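Long-range contact in luciferase-like monooxygenase (Streptomyces bottropensis, PDB 4US5), which probably acts as a monooxygenase of the bacterial luciferase family, using molecular oxygen to oxidise its substrate: residues Q12-E17 with R256-A261. Sequence-based numbering, arbitrary orientation.
Sequences QAPVVE and RLLPPA. With NA (sodium ion), chain R.
Leu-257 fits against the backbone of residues 15 to 17. Its CB lies 3.5 Å from Val-15 O. At the branch, CD2 meets Val-15 CG1 at 3.8 Å, while CD1 rests on the carbonyl of Val-16. The leucine thus straddles two successive peptides, and the side chains of Leu-257 and Val-15 meet at a slant. Leu-258 fills a different hollow. Its CD1 touches Pro-14 CB at 3.9 Å, its CB faces Val-16 CG1, and helix 233-251 supplies Thr-242 and Phe-246 beside it. The backbones join in a single beta bridge, Val-16 to Leu-258. Leu-258 N donates to Val-15 O, and Glu-17 N donates to Leu-258 O at 2.9 Å. In the TIM-barrel fold of this family, the bridge ties the loop after strand 6-11 to the loop ahead of helix 261-268. With an alanine in place of Leu-257, both methyls would go, which is likely to open a gap over the Val-16 carbonyl and take the CD2 contact from Val-15 CG1. A bend at chi2 (67°) brings Glu-17 OE1 back near Leu-257 CB. There OE1 accepts a hydrogen bond from each of two waters; one also donates to Leu-257 O, the other accepts from Leu-257 N. The CB of Glu-17 packs at 4.0 Å on CD of Pro-260, the N-cap residue of helix 261-268. At the start of 12-17, away from the bridge, Gln-12 OE1 binds a sodium ion at 2.6 Å, together with Val-10 O.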
# COMPACT_ATOMS: atom_id res chain seq x y z
N GLN B 12 2.40 -15.52 -4.83
CA GLN B 12 1.04 -15.45 -4.28
C GLN B 12 1.00 -15.60 -2.75
O GLN B 12 -0.03 -15.41 -2.13
CB GLN B 12 0.15 -16.46 -4.99
CG GLN B 12 0.26 -17.88 -4.51
CD GLN B 12 1.51 -18.63 -4.93
OE1 GLN B 12 2.59 -18.06 -5.12
NE2 GLN B 12 1.39 -19.94 -4.95
N ALA B 13 2.17 -15.85 -2.16
CA ALA B 13 2.32 -15.94 -0.70
C ALA B 13 1.42 -17.01 -0.08
O ALA B 13 0.54 -16.73 0.73
CB ALA B 13 2.10 -14.60 -0.05
N PRO B 14 1.66 -18.26 -0.46
CA PRO B 14 0.82 -19.31 0.09
C PRO B 14 1.01 -19.44 1.60
O PRO B 14 2.07 -19.15 2.14
CB PRO B 14 1.28 -20.57 -0.65
CG PRO B 14 2.53 -20.21 -1.34
CD PRO B 14 2.71 -18.77 -1.35
N VAL B 15 -0.06 -19.85 2.28
CA VAL B 15 -0.00 -20.12 3.71
C VAL B 15 0.07 -21.63 3.87
O VAL B 15 -0.74 -22.38 3.28
CB VAL B 15 -1.24 -19.57 4.42
CG1 VAL B 15 -1.09 -19.74 5.94
CG2 VAL B 15 -1.43 -18.08 4.07
N VAL B 16 1.05 -22.08 4.64
CA VAL B 16 1.40 -23.50 4.64
C VAL B 16 1.11 -24.11 6.04
O VAL B 16 1.12 -23.43 7.06
CB VAL B 16 2.85 -23.73 4.27
CG1 VAL B 16 3.18 -22.98 2.95
CG2 VAL B 16 3.81 -23.28 5.36
N GLU B 17 0.77 -25.38 6.04
CA GLU B 17 0.40 -26.09 7.26
C GLU B 17 1.46 -25.96 8.33
O GLU B 17 2.65 -26.19 8.08
CB GLU B 17 0.13 -27.57 7.00
CG GLU B 17 -0.43 -28.30 8.23
CD GLU B 17 -1.82 -27.80 8.57
OE1 GLU B 17 -2.72 -27.85 7.68
OE2 GLU B 17 -2.02 -27.31 9.69
N ARG B 256 -7.74 -26.46 2.79
CA ARG B 256 -6.79 -26.33 3.88
C ARG B 256 -5.49 -25.71 3.39
O ARG B 256 -5.30 -25.49 2.21
CB ARG B 256 -6.53 -27.69 4.53
CG ARG B 256 -7.71 -28.18 5.35
CD ARG B 256 -7.34 -29.44 6.13
NE ARG B 256 -7.52 -30.68 5.41
CZ ARG B 256 -6.99 -31.86 5.74
NH1 ARG B 256 -6.17 -32.03 6.78
NH2 ARG B 256 -7.27 -32.90 4.99
N LEU B 257 -4.62 -25.41 4.34
CA LEU B 257 -3.32 -24.87 4.05
C LEU B 257 -2.50 -25.90 3.26
O LEU B 257 -2.80 -27.09 3.27
CB LEU B 257 -2.61 -24.49 5.34
CG LEU B 257 -3.36 -23.54 6.31
CD1 LEU B 257 -2.45 -23.21 7.47
CD2 LEU B 257 -3.84 -22.28 5.62
N LEU B 258 -1.44 -25.42 2.56
CA LEU B 258 -0.59 -26.34 1.82
C LEU B 258 -0.02 -27.42 2.76
O LEU B 258 0.56 -27.12 3.79
CB LEU B 258 0.57 -25.61 1.14
CG LEU B 258 0.32 -24.77 -0.11
CD1 LEU B 258 1.68 -24.43 -0.77
CD2 LEU B 258 -0.56 -25.46 -1.10
N PRO B 259 -0.21 -28.72 2.38
CA PRO B 259 0.27 -29.79 3.27
C PRO B 259 1.80 -30.06 3.20
O PRO B 259 2.44 -29.81 2.16
CB PRO B 259 -0.49 -31.01 2.77
CG PRO B 259 -0.74 -30.74 1.32
CD PRO B 259 -0.93 -29.24 1.21
N PRO B 260 2.36 -30.62 4.28
CA PRO B 260 3.80 -30.94 4.25
C PRO B 260 4.10 -32.03 3.24
O PRO B 260 3.25 -32.89 2.99
CB PRO B 260 4.11 -31.39 5.70
CG PRO B 260 2.84 -31.30 6.47
CD PRO B 260 1.71 -30.94 5.56
N ALA B 261 5.31 -31.99 2.69
CA ALA B 261 5.70 -32.87 1.60
C ALA B 261 5.60 -34.35 1.97
O ALA B 261 5.05 -35.15 1.22
CB ALA B 261 7.12 -32.53 1.13
NA NA R . 5.01 -18.32 -5.96
O HOH W 1 -2.84 -28.96 5.35
O HOH W 2 -5.24 -26.32 7.15